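Long-range contacts in N-acyl-D-glutamate deacylase (Bordetella bronchiseptica, PDB 3GIP), which hydrolyses N-acyl-D-glutamate, releasing D-glutamate and a carboxylate, as a zinc-dependent member of the amidohydrolase superfamily: residues A[69-74]-A[97-102]; A[90-95]-A[140-145]. All blocks are in the same frame, centred on the assembly; numbering follows the deposited sequence.

In the fold
The two contacts sit side by side in the TIM-barrel-type domain of an amidohydrolase, their centres about 8 Å apart, and their segments alternate along the chain: 69-74, 90-95, 97-102, 140-145. Contact 2 is part of the barrel wall, the parallel pairing of strands 87-92 and 139-145, and the first of its segments runs on to Cys95, a zinc ligand. Contact 1 joins the short loop and helical turn after strand 57-64 to the loop that follows strand 87-92. Asp70 of contact 1 reaches Gly93 by a weak hydrogen bond and Ser98 reaches Gly145 by a hydrogen bond, joining the loops to the strand ends beside the metal site.

Contact 1: residues A[69-74]-A[97-102]; sequences DDLMFV and VSAAPA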
loop_
_atom_site.group_PDB
_atom_site.type_symbol
_atom_site.label_atom_id
_atom_site.label_comp_id
_atom_site.label_asym_id
_atom_site.label_seq_id
_atom_site.Cartn_x
_atom_site.Cartn_y
_atom_site.Cartn_z
ATOM N N ASP A 69 6.023 -2.504 3.806
ATOM C CA ASP A 69 6.978 -2.061 4.819
ATOM C C ASP A 69 6.914 -2.854 6.125
ATOM O O ASP A 69 7.439 -2.414 7.146
ATOM C CB ASP A 69 6.729 -0.581 5.107
ATOM C CG ASP A 69 6.430 0.207 3.846
ATOM O OD1 ASP A 69 7.383 0.687 3.194
ATOM O OD2 ASP A 69 5.234 0.325 3.499
ATOM N N ASP A 70 6.295 -4.026 6.068
ATOM C CA ASP A 70 6.128 -4.896 7.232
ATOM C C ASP A 70 7.294 -4.936 8.212
ATOM O O ASP A 70 7.109 -4.754 9.419
ATOM C CB ASP A 70 5.857 -6.331 6.778
ATOM C CG ASP A 70 4.600 -6.455 5.956
ATOM O OD1 ASP A 70 3.674 -7.168 6.401
ATOM O OD2 ASP A 70 4.541 -5.844 4.867
ATOM N N LEU A 71 8.490 -5.183 7.690
ATOM C CA LEU A 71 9.675 -5.305 8.535
ATOM C C LEU A 71 10.558 -4.067 8.620
ATOM O O LEU A 71 11.606 -4.099 9.261
ATOM C CB LEU A 71 10.524 -6.477 8.042
ATOM C CG LEU A 71 9.769 -7.759 7.692
ATOM C CD1 LEU A 71 10.730 -8.743 7.042
ATOM C CD2 LEU A 71 9.128 -8.350 8.937
ATOM N N MET A 72 10.141 -2.978 7.988
ATOM C CA MET A 72 10.941 -1.760 7.993
ATOM C C MET A 72 10.907 -0.978 9.297
ATOM O O MET A 72 11.793 -0.170 9.561
ATOM C CB MET A 72 10.503 -0.847 6.845
ATOM C CG MET A 72 10.702 -1.469 5.476
ATOM S SD MET A 72 12.418 -1.937 5.183
ATOM C CE MET A 72 12.353 -3.675 5.491
ATOM N N PHE A 73 9.887 -1.209 10.112
ATOM C CA PHE A 73 9.773 -0.495 11.374
ATOM C C PHE A 73 10.908 -0.898 12.313
ATOM O O PHE A 73 11.209 -0.198 13.276
ATOM C CB PHE A 73 8.393 -0.767 11.974
ATOM C CG PHE A 73 7.270 -0.511 11.002
ATOM C CD1 PHE A 73 7.031 0.775 10.521
ATOM C CD2 PHE A 73 6.506 -1.562 10.508
ATOM C CE1 PHE A 73 6.050 1.006 9.555
ATOM C CE2 PHE A 73 5.520 -1.344 9.539
ATOM C CZ PHE A 73 5.294 -0.057 9.061
ATOM N N VAL A 74 11.549 -2.023 12.014
ATOM C CA VAL A 74 12.676 -2.483 12.816
ATOM C C VAL A 74 13.972 -2.330 12.010
ATOM O O VAL A 74 15.014 -1.966 12.557
ATOM C CB VAL A 74 12.504 -3.966 13.252
ATOM C CG1 VAL A 74 12.457 -4.878 12.035
ATOM C CG2 VAL A 74 13.646 -4.371 14.178
ATOM N N VAL A 97 1.930 -11.721 1.417
ATOM C CA VAL A 97 3.100 -11.804 2.288
ATOM C C VAL A 97 3.070 -10.774 3.407
ATOM O O VAL A 97 2.865 -9.580 3.174
ATOM C CB VAL A 97 4.410 -11.666 1.482
ATOM C CG1 VAL A 97 4.593 -12.889 0.599
ATOM C CG2 VAL A 97 4.385 -10.392 0.640
ATOM N N SER A 98 3.292 -11.248 4.630
ATOM C CA SER A 98 3.247 -10.384 5.803
ATOM C C SER A 98 4.337 -10.696 6.824
ATOM O O SER A 98 5.055 -11.686 6.698
ATOM C CB SER A 98 1.881 -10.527 6.473
ATOM O OG SER A 98 1.619 -11.893 6.781
ATOM N N ALA A 99 4.435 -9.844 7.841
ATOM C CA ALA A 99 5.425 -10.011 8.900
ATOM C C ALA A 99 5.189 -11.294 9.689
ATOM O O ALA A 99 6.131 -11.887 10.211
ATOM C CB ALA A 99 5.385 -8.815 9.842
ATOM N N ALA A 100 3.931 -11.715 9.772
ATOM C CA ALA A 100 3.566 -12.918 10.512
ATOM C C ALA A 100 2.319 -13.554 9.901
ATOM O O ALA A 100 1.566 -12.893 9.193
ATOM C CB ALA A 100 3.310 -12.560 11.978
ATOM N N PRO A 101 2.082 -14.850 10.167
ATOM C CA PRO A 101 2.895 -15.754 10.988
ATOM C C PRO A 101 4.121 -16.267 10.245
ATOM O O PRO A 101 4.195 -16.198 9.019
ATOM C CB PRO A 101 1.919 -16.874 11.322
ATOM C CG PRO A 101 1.129 -16.979 10.058
ATOM C CD PRO A 101 0.842 -15.522 9.736
ATOM N N ALA A 102 5.078 -16.797 10.998
ATOM C CA ALA A 102 6.303 -17.324 10.418
ATOM C C ALA A 102 6.066 -18.657 9.714
ATOM O O ALA A 102 5.253 -19.474 10.155
ATOM C CB ALA A 102 7.362 -17.489 11.509
HETATM O O HOH W 1 3.548 -6.929 2.547
#
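Asp70 reaches across to the peptide of Ala99, a loop-to-loop contact within a TIM-barrel fold of the amidohydrolase type: segment 69-74 comes after strand 57-64, and the loop holding 97-102 comes after strand 87-92. Its OD1 lies 3.1 Å from Ala99 N, but the hydrogen bond is weak, the N-H being bent to 128° at the proton. The same oxygen rests 3.3 Å from Ser98 CA, so OD1 lies against the backbone between Ser98 CA and Ala99 N. Alongside this polar bond, the CD2 branch of Leu71 abuts the methyl of Ala99, with Leu71 CD2 to Ala99 CB at 3.9 Å.

The other oxygen, OD2, is reached by a water and, weakly, by Gly93 N. The water bridges Asp70 OD2, at 2.7 Å, and Val97 O, at 2.8 Å; it has more acceptors in reach than protons, so these bonds are probably shared or alternate. With CG of Asp70 anti to the carbonyl carbon (chi1 -61°), the carboxylate continues the approach of CB to the second loop.

Further out, Tyr127 of helix 124-133 bonds to Asp70 O and also packs on Ala99, bringing that helix to both loops. Ala99 is also backbone-bonded to Phe121. The hydroxyl of Ser98 is bonded by Gly145 N, and the same OG donates to Ala100 O at 2.6 Å from above the carbonyl plane.

Contact 2: residues A[90-95]-A[140-145]; sequences VVVGNC and VAALVG. With ZN (zinc ion), chain F.
Val90, Val91 and Val92 pair in parallel with Val140, Ala141 and Ala142, illustrating how neighbouring strands build the wall of a TIM barrel and carry a metal ligand at their C-terminal end. The segment axes run 4.6 Å apart at closest, 22° from parallel.

Three backbone hydrogen bonds hold the register. Ala141 N donates to Val90 O (3.0 Å), Val92 N to Ala141 O (2.9 Å) and Leu143 N to Val92 O (3.0 Å). The first is almost straight at 175°, whereas the last approaches tilted from the carbonyl plane as the first strand finishes. CA-H...O contacts fill in between, among them Gly93 CA to Leu143 O.

Apolar packing differs on the two faces. On one, Val92 CG2 meets the methyl of Ala142 at 3.8 Å and also CG1 of Val140, with Phe73 and Tyr127 packed against the same face. On the other, Val91 divides its branches: CG2 faces Ala141 CB, while CG1, anti to the backbone N (chi1 -180°), extends to Leu143 CD1 at 3.9 Å. That leucine methyl also sits over one face of the Asn94 amide, toward its oxygen end, with Leu143 CD1 3.3 Å from Asn94 OD1. The amide nitrogen, Asn94 ND2, bonds to Gly67 O, which helps fix the rotation of the side chain against the leucine.

Polar links and the metal come at the strand ends. Gly93 O bonds to Ser185 OG, and Cys95 SG binds the zinc ion at 2.2 Å, a site completed in part by His218 and His248. The chemistry implied is that of a metallohydrolase: regular strand bonding passes into a loop whose cysteine sulfur is a zinc ligand, so the paired strands probably help position that sulfur for the site.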
loop_
_atom_site.group_PDB
_atom_site.type_symbol
_atom_site.label_atom_id
_atom_site.label_comp_id
_atom_site.label_asym_id
_atom_site.label_seq_id
_atom_site.Cartn_x
_atom_site.Cartn_y
_atom_site.Cartn_z
ATOM N N VAL A 90 0.109 3.452 7.075
ATOM C CA VAL A 90 0.363 2.493 6.015
ATOM C C VAL A 90 -0.261 1.155 6.364
ATOM O O VAL A 90 -0.260 0.741 7.523
ATOM C CB VAL A 90 1.874 2.273 5.758
ATOM C CG1 VAL A 90 2.551 1.699 6.997
ATOM C CG2 VAL A 90 2.056 1.332 4.568
ATOM N N VAL A 91 -0.825 0.502 5.356
ATOM C CA VAL A 91 -1.416 -0.813 5.531
ATOM C C VAL A 91 -0.389 -1.778 4.944
ATOM O O VAL A 91 -0.106 -1.745 3.744
ATOM C CB VAL A 91 -2.752 -0.947 4.768
ATOM C CG1 VAL A 91 -3.336 -2.341 4.980
ATOM C CG2 VAL A 91 -3.733 0.118 5.247
ATOM N N VAL A 92 0.187 -2.619 5.797
ATOM C CA VAL A 92 1.194 -3.581 5.354
ATOM C C VAL A 92 0.623 -4.995 5.260
ATOM O O VAL A 92 -0.546 -5.221 5.585
ATOM C CB VAL A 92 2.407 -3.597 6.319
ATOM C CG1 VAL A 92 3.002 -2.198 6.435
ATOM C CG2 VAL A 92 1.977 -4.104 7.694
ATOM N N GLY A 93 1.449 -5.938 4.807
ATOM C CA GLY A 93 1.019 -7.322 4.689
ATOM C C GLY A 93 0.228 -7.621 3.434
ATOM O O GLY A 93 -0.676 -8.457 3.439
ATOM N N ASN A 94 0.590 -6.953 2.345
ATOM C CA ASN A 94 -0.108 -7.122 1.078
ATOM C C ASN A 94 0.424 -8.219 0.166
ATOM O O ASN A 94 1.522 -8.743 0.363
ATOM C CB ASN A 94 -0.090 -5.794 0.320
ATOM C CG ASN A 94 -1.061 -4.793 0.893
ATOM O OD1 ASN A 94 -2.265 -4.905 0.685
ATOM N ND2 ASN A 94 -0.546 -3.815 1.630
ATOM N N CYS A 95 -0.389 -8.557 -0.831
ATOM C CA CYS A 95 -0.059 -9.547 -1.847
ATOM C C CYS A 95 0.274 -10.930 -1.320
ATOM O O CYS A 95 1.056 -11.659 -1.928
ATOM C CB CYS A 95 1.097 -9.033 -2.702
ATOM S SG CYS A 95 0.787 -7.346 -3.319
ATOM N N VAL A 140 0.452 2.099 11.716
ATOM C CA VAL A 140 0.528 0.831 11.010
ATOM C C VAL A 140 -0.676 -0.081 11.202
ATOM O O VAL A 140 -1.045 -0.417 12.329
ATOM C CB VAL A 140 1.781 0.041 11.447
ATOM C CG1 VAL A 140 1.876 -1.264 10.668
ATOM C CG2 VAL A 140 3.025 0.890 11.238
ATOM N N ALA A 141 -1.285 -0.473 10.088
ATOM C CA ALA A 141 -2.410 -1.401 10.091
ATOM C C ALA A 141 -1.835 -2.608 9.367
ATOM O O ALA A 141 -1.035 -2.445 8.442
ATOM C CB ALA A 141 -3.591 -0.826 9.319
ATOM N N ALA A 142 -2.222 -3.813 9.774
ATOM C CA ALA A 142 -1.661 -4.997 9.142
ATOM C C ALA A 142 -2.633 -6.067 8.684
ATOM O O ALA A 142 -3.610 -6.384 9.364
ATOM C CB ALA A 142 -0.623 -5.626 10.072
ATOM N N LEU A 143 -2.334 -6.623 7.514
ATOM C CA LEU A 143 -3.105 -7.706 6.924
ATOM C C LEU A 143 -2.243 -8.945 7.127
ATOM O O LEU A 143 -1.020 -8.838 7.231
ATOM C CB LEU A 143 -3.283 -7.489 5.418
ATOM C CG LEU A 143 -4.104 -6.294 4.934
ATOM C CD1 LEU A 143 -3.640 -5.898 3.532
ATOM C CD2 LEU A 143 -5.586 -6.647 4.934
ATOM N N VAL A 144 -2.869 -10.112 7.209
ATOM C CA VAL A 144 -2.110 -11.350 7.347
ATOM C C VAL A 144 -2.062 -11.960 5.955
ATOM O O VAL A 144 -3.082 -12.042 5.268
ATOM C CB VAL A 144 -2.774 -12.334 8.339
ATOM C CG1 VAL A 144 -4.205 -12.600 7.940
ATOM C CG2 VAL A 144 -1.987 -13.640 8.375
ATOM N N GLY A 145 -0.873 -12.371 5.531
ATOM C CA GLY A 145 -0.718 -12.936 4.203
ATOM C C GLY A 145 -1.122 -14.384 4.027
ATOM O O GLY A 145 -0.769 -15.246 4.835
HETATM ZN ZN ZN F . 1.139 -7.294 -5.513
#